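Local coordinates for protein thiamine pyrophosphokinase (Bacillus subtilis, PDB 3LM8) that catalyses the transfer of pyrophosphate from ATP to thiamine, yielding thiamine diphosphate and AMP, and serves thiamine salvage, at residues A[112-117]-A[158-163]; A[144-149]-A[153-158]; A[165-170]-A[186-191]. The protein carries 1 engineered substitution. All coordinates share one frame; numbering follows the deposited sequence.

Contact 1. Residues A[112-117]-A[158-163]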
loop_
_atom_site.group_PDB
_atom_site.type_symbol
_atom_site.label_atom_id
_atom_site.label_comp_id
_atom_site.label_asym_id
_atom_site.label_seq_id
_atom_site.Cartn_x
_atom_site.Cartn_y
_atom_site.Cartn_z
ATOM N N GLY A 112 2.598 9.427 -6.217
ATOM C CA GLY A 112 2.503 8.504 -7.317
ATOM C C GLY A 112 1.853 7.245 -6.792
ATOM O O GLY A 112 0.711 6.932 -7.137
ATOM N N ASN A 113 2.569 6.535 -5.925
ATOM C CA ASN A 113 2.067 5.284 -5.362
ATOM C C ASN A 113 0.561 5.332 -5.080
ATOM O O ASN A 113 -0.155 4.357 -5.316
ATOM C CB ASN A 113 2.879 4.919 -4.115
ATOM C CG ASN A 113 4.384 4.886 -4.395
ATOM O OD1 ASN A 113 4.830 4.261 -5.353
ATOM N ND2 ASN A 113 5.165 5.564 -3.562
ATOM N N ILE A 114 0.086 6.478 -4.604
ATOM C CA ILE A 114 -1.335 6.668 -4.321
ATOM C C ILE A 114 -2.189 6.436 -5.571
ATOM O O ILE A 114 -3.231 5.780 -5.516
ATOM C CB ILE A 114 -1.589 8.080 -3.789
ATOM C CG1 ILE A 114 -1.214 8.135 -2.309
ATOM C CG2 ILE A 114 -3.046 8.487 -4.031
ATOM C CD1 ILE A 114 -2.119 7.295 -1.429
ATOM N N GLN A 115 -1.747 6.972 -6.701
ATOM C CA GLN A 115 -2.482 6.787 -7.943
ATOM C C GLN A 115 -2.537 5.299 -8.273
ATOM O O GLN A 115 -3.517 4.818 -8.840
ATOM C CB GLN A 115 -1.800 7.529 -9.087
ATOM C CG GLN A 115 -1.523 8.999 -8.809
ATOM C CD GLN A 115 -2.786 9.831 -8.695
ATOM O OE1 GLN A 115 -3.216 10.182 -7.593
ATOM N NE2 GLN A 115 -3.390 10.152 -9.843
ATOM N N LEU A 116 -1.479 4.572 -7.924
ATOM C CA LEU A 116 -1.417 3.136 -8.184
ATOM C C LEU A 116 -2.642 2.419 -7.620
ATOM O O LEU A 116 -3.136 1.465 -8.217
ATOM C CB LEU A 116 -0.148 2.524 -7.560
ATOM C CG LEU A 116 1.232 2.809 -8.178
ATOM C CD1 LEU A 116 1.272 2.304 -9.600
ATOM C CD2 LEU A 116 1.520 4.288 -8.164
ATOM N N LEU A 117 -3.120 2.872 -6.465
ATOM C CA LEU A 117 -4.281 2.261 -5.828
ATOM C C LEU A 117 -5.536 2.333 -6.708
ATOM O O LEU A 117 -6.452 1.501 -6.594
ATOM C CB LEU A 117 -4.559 2.961 -4.505
ATOM C CG LEU A 117 -3.479 2.821 -3.444
ATOM C CD1 LEU A 117 -3.707 3.849 -2.340
ATOM C CD2 LEU A 117 -3.504 1.405 -2.906
ATOM N N ILE A 158 -10.673 10.003 2.908
ATOM C CA ILE A 158 -10.511 11.107 1.977
ATOM C C ILE A 158 -11.071 10.771 0.606
ATOM O O ILE A 158 -10.739 9.740 0.022
ATOM C CB ILE A 158 -9.031 11.478 1.843
ATOM C CG1 ILE A 158 -8.452 11.731 3.233
ATOM C CG2 ILE A 158 -8.882 12.709 0.969
ATOM C CD1 ILE A 158 -6.975 11.935 3.249
ATOM N N PRO A 159 -11.940 11.642 0.077
ATOM C CA PRO A 159 -12.559 11.446 -1.241
ATOM C C PRO A 159 -11.460 11.453 -2.295
ATOM O O PRO A 159 -10.450 12.134 -2.115
ATOM C CB PRO A 159 -13.481 12.662 -1.388
ATOM C CG PRO A 159 -13.732 13.112 0.047
ATOM C CD PRO A 159 -12.387 12.901 0.700
ATOM N N PHE A 160 -11.650 10.714 -3.388
ATOM C CA PHE A 160 -10.636 10.674 -4.439
ATOM C C PHE A 160 -11.023 11.340 -5.760
ATOM O O PHE A 160 -10.833 12.540 -5.927
ATOM C CB PHE A 160 -10.189 9.236 -4.707
ATOM C CG PHE A 160 -8.991 9.138 -5.613
ATOM C CD1 PHE A 160 -9.145 8.923 -6.980
ATOM C CD2 PHE A 160 -7.705 9.289 -5.101
ATOM C CE1 PHE A 160 -8.034 8.857 -7.824
ATOM C CE2 PHE A 160 -6.588 9.226 -5.934
ATOM C CZ PHE A 160 -6.754 9.009 -7.298
ATOM N N SER A 161 -11.558 10.575 -6.703
ATOM C CA SER A 161 -11.916 11.150 -8.001
ATOM C C SER A 161 -13.020 12.213 -7.944
ATOM O O SER A 161 -12.858 13.309 -8.487
ATOM C CB SER A 161 -12.313 10.042 -8.987
ATOM O OG SER A 161 -13.519 9.411 -8.595
ATOM N N GLU A 162 -14.137 11.894 -7.294
ATOM C CA GLU A 162 -15.248 12.835 -7.190
ATOM C C GLU A 162 -15.839 12.834 -5.786
ATOM O O GLU A 162 -15.266 12.255 -4.861
ATOM C CB GLU A 162 -16.351 12.472 -8.188
ATOM C CG GLU A 162 -15.867 12.161 -9.600
ATOM C CD GLU A 162 -16.045 10.694 -9.970
ATOM O OE1 GLU A 162 -15.728 10.327 -11.123
ATOM O OE2 GLU A 162 -16.501 9.908 -9.107
ATOM N N ASP A 163 -16.992 13.483 -5.638
ATOM C CA ASP A 163 -17.675 13.541 -4.349
ATOM C C ASP A 163 -18.089 12.152 -3.847
ATOM O O ASP A 163 -18.346 11.237 -4.634
ATOM C CB ASP A 163 -18.932 14.410 -4.437
ATOM C CG ASP A 163 -18.627 15.863 -4.740
ATOM O OD1 ASP A 163 -17.495 16.314 -4.444
ATOM O OD2 ASP A 163 -19.537 16.558 -5.260
#
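Phe160 reaches from the loop that follows strand 154-159 to helix 107-122, where its ring meets Ile114 and Gln115. The CB bond already points at the helix, and CG stands anti to the backbone N (chi1 -171°), which carries the ring straight out from the loop. Beyond CG, the CD2 side of the ring leads to CE2, which is shared by two partners at the ring edge: Ile114 CG2 lies 4.1 Å from Phe160 CE2, an apolar contact between side chains that run antiparallel alongside each other, and Gln115 OE1 lies 3.9 Å from the same CE2. At the tip, Phe160 CZ is 3.7 Å from Gln115 OE1, which stays near the ring plane. The Gln115 chain is bent at chi2 (-67°), lies roughly perpendicular to the phenyl side chain and sets its amide plane 37° from the ring. An amide oxygen at the weakly positive rim of a phenyl is probably mildly favourable. Around this surface contact, Phe160 also rests on Met138 of strand 134-139 and on Ile206, while Ile114 lies on Ile136 and Leu129, so the ring joins a helix of the catalytic domain to the thiamine-binding part of the chain.

Contact 2. Residues A[144-149]-A[153-158]; sequences YDIEKD and RYISFI
Asp149, which faces Arg153 across the mouth of a tight connection, accepts a hydrogen bond at OD2 from the backbone N of Asn151, the side-chain-to-backbone link of an Asx turn. That bond spans the start of the connection, yet the backbones stay apart: Asp149 O is 4.2 Å from Arg153 N. Arg153 and Tyr154 both face Ser212 in a classic beta bulge, and from there Arg153 turns its side chain away, laying CG over one face of the Tyr154 ring, offset toward the rim, and sending NH1 to a salt bridge with Glu192. The apolar half of the contact is a meeting of two isoleucines. Ile146 and Ile155 reach toward each other tip to tip, their CD1 atoms 3.7 Å apart. In Ile146, CG1 sits between the backbone N and the carbonyl carbon (chi1 54°), and with chi2 extended (177°) this directs CD1 at Ile155. Ile146 also packs on Met209, Phe200 and Phe172. Strands 142-147 and 154-159 belong to different sheets; facing sheets with apolar side chains packed between them make a beta sandwich, and the Ile146-Ile155 pair is part of that core in the vitamin B1-binding domain.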
loop_
_atom_site.group_PDB
_atom_site.type_symbol
_atom_site.label_atom_id
_atom_site.label_comp_id
_atom_site.label_asym_id
_atom_site.label_seq_id
_atom_site.Cartn_x
_atom_site.Cartn_y
_atom_site.Cartn_z
ATOM N N TYR A 144 -18.022 -1.602 4.065
ATOM C CA TYR A 144 -16.871 -2.283 4.658
ATOM C C TYR A 144 -16.743 -2.235 6.187
ATOM O O TYR A 144 -17.123 -1.256 6.835
ATOM C CB TYR A 144 -15.598 -1.708 4.030
ATOM C CG TYR A 144 -15.710 -1.469 2.537
ATOM C CD1 TYR A 144 -15.364 -2.460 1.621
ATOM C CD2 TYR A 144 -16.201 -0.251 2.042
ATOM C CE1 TYR A 144 -15.502 -2.254 0.243
ATOM C CE2 TYR A 144 -16.347 -0.030 0.669
ATOM C CZ TYR A 144 -15.994 -1.038 -0.228
ATOM O OH TYR A 144 -16.131 -0.833 -1.587
ATOM N N ASP A 145 -16.184 -3.309 6.744
ATOM C CA ASP A 145 -15.960 -3.443 8.184
ATOM C C ASP A 145 -14.471 -3.316 8.490
ATOM O O ASP A 145 -13.634 -3.711 7.682
ATOM C CB ASP A 145 -16.401 -4.829 8.673
ATOM C CG ASP A 145 -17.901 -4.950 8.879
ATOM O OD1 ASP A 145 -18.383 -6.106 8.943
ATOM O OD2 ASP A 145 -18.594 -3.912 8.998
ATOM N N ILE A 146 -14.144 -2.763 9.657
ATOM C CA ILE A 146 -12.752 -2.660 10.106
ATOM C C ILE A 146 -12.731 -3.048 11.571
ATOM O O ILE A 146 -13.742 -2.973 12.262
ATOM C CB ILE A 146 -12.135 -1.234 10.004
ATOM C CG1 ILE A 146 -13.005 -0.222 10.737
ATOM C CG2 ILE A 146 -11.934 -0.834 8.557
ATOM C CD1 ILE A 146 -12.403 1.168 10.728
ATOM N N GLU A 147 -11.566 -3.467 12.038
ATOM C CA GLU A 147 -11.387 -3.863 13.426
ATOM C C GLU A 147 -10.516 -2.784 14.070
ATOM O O GLU A 147 -9.757 -2.111 13.379
ATOM C CB GLU A 147 -10.699 -5.235 13.481
ATOM C CG GLU A 147 -10.774 -5.932 14.832
ATOM C CD GLU A 147 -10.286 -7.372 14.773
ATOM O OE1 GLU A 147 -10.776 -8.126 13.902
ATOM O OE2 GLU A 147 -9.419 -7.749 15.595
ATOM N N LYS A 148 -10.649 -2.595 15.376
ATOM C CA LYS A 148 -9.844 -1.597 16.060
ATOM C C LYS A 148 -8.391 -2.007 15.925
ATOM O O LYS A 148 -8.072 -3.191 15.970
ATOM C CB LYS A 148 -10.217 -1.510 17.545
ATOM C CG LYS A 148 -9.338 -0.542 18.333
ATOM C CD LYS A 148 -9.924 -0.198 19.699
ATOM C CE LYS A 148 -11.174 0.658 19.582
ATOM N NZ LYS A 148 -11.637 1.156 20.911
ATOM N N ASP A 149 -7.509 -1.033 15.747
ATOM C CA ASP A 149 -6.096 -1.343 15.618
ATOM C C ASP A 149 -5.356 -0.907 16.872
ATOM O O ASP A 149 -5.278 0.284 17.188
ATOM C CB ASP A 149 -5.505 -0.656 14.388
ATOM C CG ASP A 149 -4.102 -1.128 14.082
ATOM O OD1 ASP A 149 -3.613 -0.854 12.967
ATOM O OD2 ASP A 149 -3.486 -1.770 14.959
ATOM N N ARG A 153 -4.304 4.270 16.109
ATOM C CA ARG A 153 -5.642 4.664 16.553
ATOM C C ARG A 153 -6.461 5.570 15.655
ATOM O O ARG A 153 -7.675 5.700 15.845
ATOM C CB ARG A 153 -5.564 5.320 17.933
ATOM C CG ARG A 153 -5.014 6.739 17.938
ATOM C CD ARG A 153 -4.970 7.269 19.354
ATOM N NE ARG A 153 -6.292 7.200 19.969
ATOM C CZ ARG A 153 -6.508 6.902 21.244
ATOM N NH1 ARG A 153 -7.746 6.865 21.717
ATOM N NH2 ARG A 153 -5.486 6.629 22.046
ATOM N N TYR A 154 -5.811 6.210 14.693
ATOM C CA TYR A 154 -6.529 7.110 13.800
ATOM C C TYR A 154 -6.891 6.461 12.478
ATOM O O TYR A 154 -6.118 5.699 11.905
ATOM C CB TYR A 154 -5.712 8.379 13.558
ATOM C CG TYR A 154 -5.297 9.080 14.835
ATOM C CD1 TYR A 154 -4.086 8.774 15.453
ATOM C CD2 TYR A 154 -6.123 10.042 15.431
ATOM C CE1 TYR A 154 -3.699 9.409 16.626
ATOM C CE2 TYR A 154 -5.748 10.680 16.604
ATOM C CZ TYR A 154 -4.533 10.363 17.199
ATOM O OH TYR A 154 -4.141 11.002 18.357
ATOM N N ILE A 155 -8.100 6.764 12.022
ATOM C CA ILE A 155 -8.641 6.239 10.779
ATOM C C ILE A 155 -9.194 7.452 10.067
ATOM O O ILE A 155 -10.160 8.032 10.543
ATOM C CB ILE A 155 -9.822 5.301 11.052
ATOM C CG1 ILE A 155 -9.345 4.066 11.806
ATOM C CG2 ILE A 155 -10.527 4.938 9.749
ATOM C CD1 ILE A 155 -10.395 3.516 12.748
ATOM N N SER A 156 -8.585 7.838 8.948
ATOM C CA SER A 156 -9.048 8.992 8.187
ATOM C C SER A 156 -9.632 8.564 6.847
ATOM O O SER A 156 -9.221 7.562 6.272
ATOM C CB SER A 156 -7.892 9.959 7.947
ATOM O OG SER A 156 -7.362 10.432 9.174
ATOM N N PHE A 157 -10.591 9.329 6.345
ATOM C CA PHE A 157 -11.210 9.023 5.058
ATOM C C PHE A 157 -11.067 10.233 4.154
ATOM O O PHE A 157 -11.307 11.361 4.573
ATOM C CB PHE A 157 -12.693 8.697 5.227
ATOM C CG PHE A 157 -12.959 7.374 5.893
ATOM C CD1 PHE A 157 -12.661 6.183 5.246
ATOM C CD2 PHE A 157 -13.535 7.323 7.158
ATOM C CE1 PHE A 157 -12.935 4.957 5.842
ATOM C CE2 PHE A 157 -13.812 6.109 7.765
ATOM C CZ PHE A 157 -13.514 4.921 7.109
ATOM N N ILE A 158 -10.673 10.003 2.908
ATOM C CA ILE A 158 -10.511 11.107 1.977
ATOM C C ILE A 158 -11.071 10.771 0.606
ATOM O O ILE A 158 -10.739 9.740 0.022
ATOM C CB ILE A 158 -9.031 11.478 1.843
ATOM C CG1 ILE A 158 -8.452 11.731 3.233
ATOM C CG2 ILE A 158 -8.882 12.709 0.969
ATOM C CD1 ILE A 158 -6.975 11.935 3.249
#

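Contact 3. Residues A[165-170]-A[186-191]. With VIB (3-(4-amino-2-methyl-pyrimidin-5-ylmethyl)-5-(2-hydroxy-ethyl)-4-methyl-thiazol-3-ium), chain E.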
loop_
_atom_site.group_PDB
_atom_site.type_symbol
_atom_site.label_atom_id
_atom_site.label_comp_id
_atom_site.label_asym_id
_atom_site.label_seq_id
_atom_site.Cartn_x
_atom_site.Cartn_y
_atom_site.Cartn_z
ATOM N N HIS A 165 -20.852 9.921 -1.957
ATOM C CA HIS A 165 -22.289 9.982 -1.698
ATOM C C HIS A 165 -22.807 8.992 -0.681
ATOM O O HIS A 165 -22.482 7.810 -0.728
ATOM C CB HIS A 165 -23.061 9.803 -3.007
ATOM C CG HIS A 165 -22.833 10.907 -3.987
ATOM N ND1 HIS A 165 -21.600 11.158 -4.548
ATOM C CD2 HIS A 165 -23.667 11.855 -4.473
ATOM C CE1 HIS A 165 -21.682 12.216 -5.336
ATOM N NE2 HIS A 165 -22.927 12.657 -5.307
ATOM N N GLU A 166 -23.632 9.500 0.230
ATOM C CA GLU A 166 -24.251 8.698 1.282
ATOM C C GLU A 166 -23.261 7.920 2.153
ATOM O O GLU A 166 -23.407 6.713 2.351
ATOM C CB GLU A 166 -25.275 7.735 0.666
ATOM C CG GLU A 166 -26.454 8.418 -0.006
ATOM C CD GLU A 166 -27.459 7.418 -0.573
ATOM O OE1 GLU A 166 -27.784 6.433 0.131
ATOM O OE2 GLU A 166 -27.935 7.618 -1.714
ATOM N N LEU A 167 -22.265 8.628 2.680
ATOM C CA LEU A 167 -21.255 8.022 3.537
ATOM C C LEU A 167 -21.805 7.834 4.940
ATOM O O LEU A 167 -22.297 8.782 5.554
ATOM C CB LEU A 167 -20.002 8.906 3.611
ATOM C CG LEU A 167 -18.896 8.445 4.579
ATOM C CD1 LEU A 167 -18.404 7.066 4.178
ATOM C CD2 LEU A 167 -17.730 9.426 4.562
ATOM N N THR A 168 -21.715 6.609 5.443
ATOM C CA THR A 168 -22.186 6.286 6.780
ATOM C C THR A 168 -21.065 5.657 7.588
ATOM O O THR A 168 -20.379 4.750 7.119
ATOM C CB THR A 168 -23.372 5.309 6.727
ATOM O OG1 THR A 168 -24.519 5.985 6.192
ATOM C CG2 THR A 168 -23.687 4.770 8.124
ATOM N N LEU A 169 -20.882 6.146 8.805
ATOM C CA LEU A 169 -19.841 5.634 9.687
ATOM C C LEU A 169 -20.461 5.128 10.986
ATOM O O LEU A 169 -21.267 5.817 11.610
ATOM C CB LEU A 169 -18.824 6.738 9.981
ATOM C CG LEU A 169 -18.177 7.357 8.745
ATOM C CD1 LEU A 169 -17.279 8.497 9.168
ATOM C CD2 LEU A 169 -17.381 6.312 7.994
ATOM N N THR A 170 -20.076 3.928 11.398
ATOM C CA THR A 170 -20.620 3.340 12.611
ATOM C C THR A 170 -19.546 2.655 13.422
ATOM O O THR A 170 -18.825 1.804 12.905
ATOM C CB THR A 170 -21.695 2.307 12.278
ATOM O OG1 THR A 170 -22.739 2.937 11.526
ATOM C CG2 THR A 170 -22.275 1.716 13.556
ATOM N N THR A 186 -11.689 17.828 4.239
ATOM C CA THR A 186 -10.855 17.132 5.211
ATOM C C THR A 186 -11.613 16.955 6.521
ATOM O O THR A 186 -11.025 16.960 7.606
ATOM C CB THR A 186 -9.547 17.873 5.491
ATOM O OG1 THR A 186 -9.827 19.118 6.137
ATOM C CG2 THR A 186 -8.812 18.128 4.203
ATOM N N LEU A 187 -12.928 16.798 6.404
ATOM C CA LEU A 187 -13.788 16.593 7.562
ATOM C C LEU A 187 -13.597 15.197 8.128
ATOM O O LEU A 187 -13.513 15.015 9.352
ATOM C CB LEU A 187 -15.259 16.738 7.180
ATOM C CG LEU A 187 -16.223 16.186 8.235
ATOM C CD1 LEU A 187 -16.026 16.969 9.524
ATOM C CD2 LEU A 187 -17.669 16.281 7.757
ATOM N N CYS A 188 -13.528 14.220 7.227
ATOM C CA CYS A 188 -13.395 12.822 7.617
ATOM C C CYS A 188 -11.979 12.347 7.955
ATOM O O CYS A 188 -11.669 11.158 7.873
ATOM C CB CYS A 188 -14.019 11.939 6.530
ATOM S SG CYS A 188 -15.710 12.463 6.071
ATOM N N ILE A 189 -11.126 13.281 8.354
ATOM C CA ILE A 189 -9.759 12.956 8.731
ATOM C C ILE A 189 -9.689 12.924 10.244
ATOM O O ILE A 189 -10.423 13.638 10.924
ATOM C CB ILE A 189 -8.760 14.014 8.215
ATOM C CG1 ILE A 189 -8.672 13.936 6.694
ATOM C CG2 ILE A 189 -7.391 13.816 8.857
ATOM C CD1 ILE A 189 -7.736 14.946 6.092
ATOM N N SER A 190 -8.808 12.078 10.762
ATOM C CA SER A 190 -8.617 11.948 12.197
ATOM C C SER A 190 -9.831 11.412 12.959
ATOM O O SER A 190 -10.269 12.008 13.949
ATOM C CB SER A 190 -8.178 13.291 12.788
ATOM O OG SER A 190 -6.777 13.458 12.670
ATOM N N ASN A 191 -10.377 10.294 12.493
ATOM C CA ASN A 191 -11.510 9.675 13.171
ATOM C C ASN A 191 -10.905 8.558 14.016
ATOM O O ASN A 191 -9.707 8.288 13.943
ATOM C CB ASN A 191 -12.509 9.099 12.160
ATOM C CG ASN A 191 -13.937 9.079 12.691
ATOM O OD1 ASN A 191 -14.902 9.156 11.919
ATOM N ND2 ASN A 191 -14.080 8.971 14.008
HETATM C CM2 VIB E . -16.679 12.601 10.076
HETATM N N4A VIB E . -15.180 16.083 13.019
HETATM C CM4 VIB E . -10.069 15.204 14.844
HETATM O O1 VIB E . -9.097 18.935 14.584
HETATM C C7 VIB E . -8.219 18.677 13.485
HETATM C C6 VIB E . -8.258 17.185 13.149
HETATM C C2 VIB E . -12.014 16.359 11.900
HETATM S S1 VIB E . -10.636 17.360 11.513
HETATM C C5 VIB E . -9.695 16.757 12.850
HETATM C C4 VIB E . -10.517 15.875 13.543
HETATM N N3 VIB E . -11.729 15.683 13.015
HETATM C C7A VIB E . -12.689 14.769 13.649
HETATM C C4A VIB E . -14.939 14.921 12.419
HETATM N N3A VIB E . -15.853 14.376 11.602
HETATM C C2A VIB E . -15.615 13.205 10.995
HETATM N N1A VIB E . -14.456 12.561 11.195
HETATM C C6A VIB E . -13.528 13.061 11.993
HETATM C C5A VIB E . -13.733 14.270 12.648
#
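Leu167 and Leu169, alternate residues on one face of strand 167-170, point across the beta-sandwich core at Cys188 and Asn191 of the loop that holds thiamine. Glu166 and Leu167 both face Cys179 in a G1 beta bulge, where the chain turns a corner. In Leu167, CG anti to the backbone N (chi1 175°) goes with CD2 lying on the Cys188 sulfur; in Leu169, CG anti to the carbonyl carbon (chi1 -57°) goes with CD1 lying on the Asn191 amide, which it meets obliquely. That amide in turn borders the aminopyrimidine, with Asn191 CG 3.8 Å from N1A of the ligand. With an alanine here the amide is gone, and the pyrimidine would probably lose its support on that side, with a gap opened beside Leu169 CD1. The loop backbone also lines the ligand: Leu187 O is 3.2 Å from N1A, and Ile189 O is 3.2 Å from N3 of the thiazolium, where a carbonyl dipole is likely to ease the positive charge. Leu187 brings CD1 to 3.3 Å from N3A, and Ser190 sets CB against the thiazolium methyl. Tyr174 and Leu176 complete the pocket. Cys188 SG serves both partners, 3.9 Å from Leu167 CD2 and also touching the pyrimidine methyl CM2.

Overall arrangement
Contact 1 is a surface contact, a lone aromatic edge against helix 107-122 of the catalytic domain, whereas contact 3 is wholly buried and contact 2 is buried at its isoleucines and more exposed at Asp149 and Arg153, whose charged ends bond elsewhere. Strand 154-159 serves contacts 1 and 2, which share Ile158 yet have centres about 17 Å apart. Contacts 2 and 3 are closer, about 10 Å between centres, and both lie in the vitamin B1-binding domain: Phe157 packs on Leu169, while Ser156 OG bonds Ser190 N, tying the strand to the ligand loop. Ile158 and Ile189 join contact 1 to contact 3. Side-chain packing dominates throughout, but in contact 3 alone does it border the ligand.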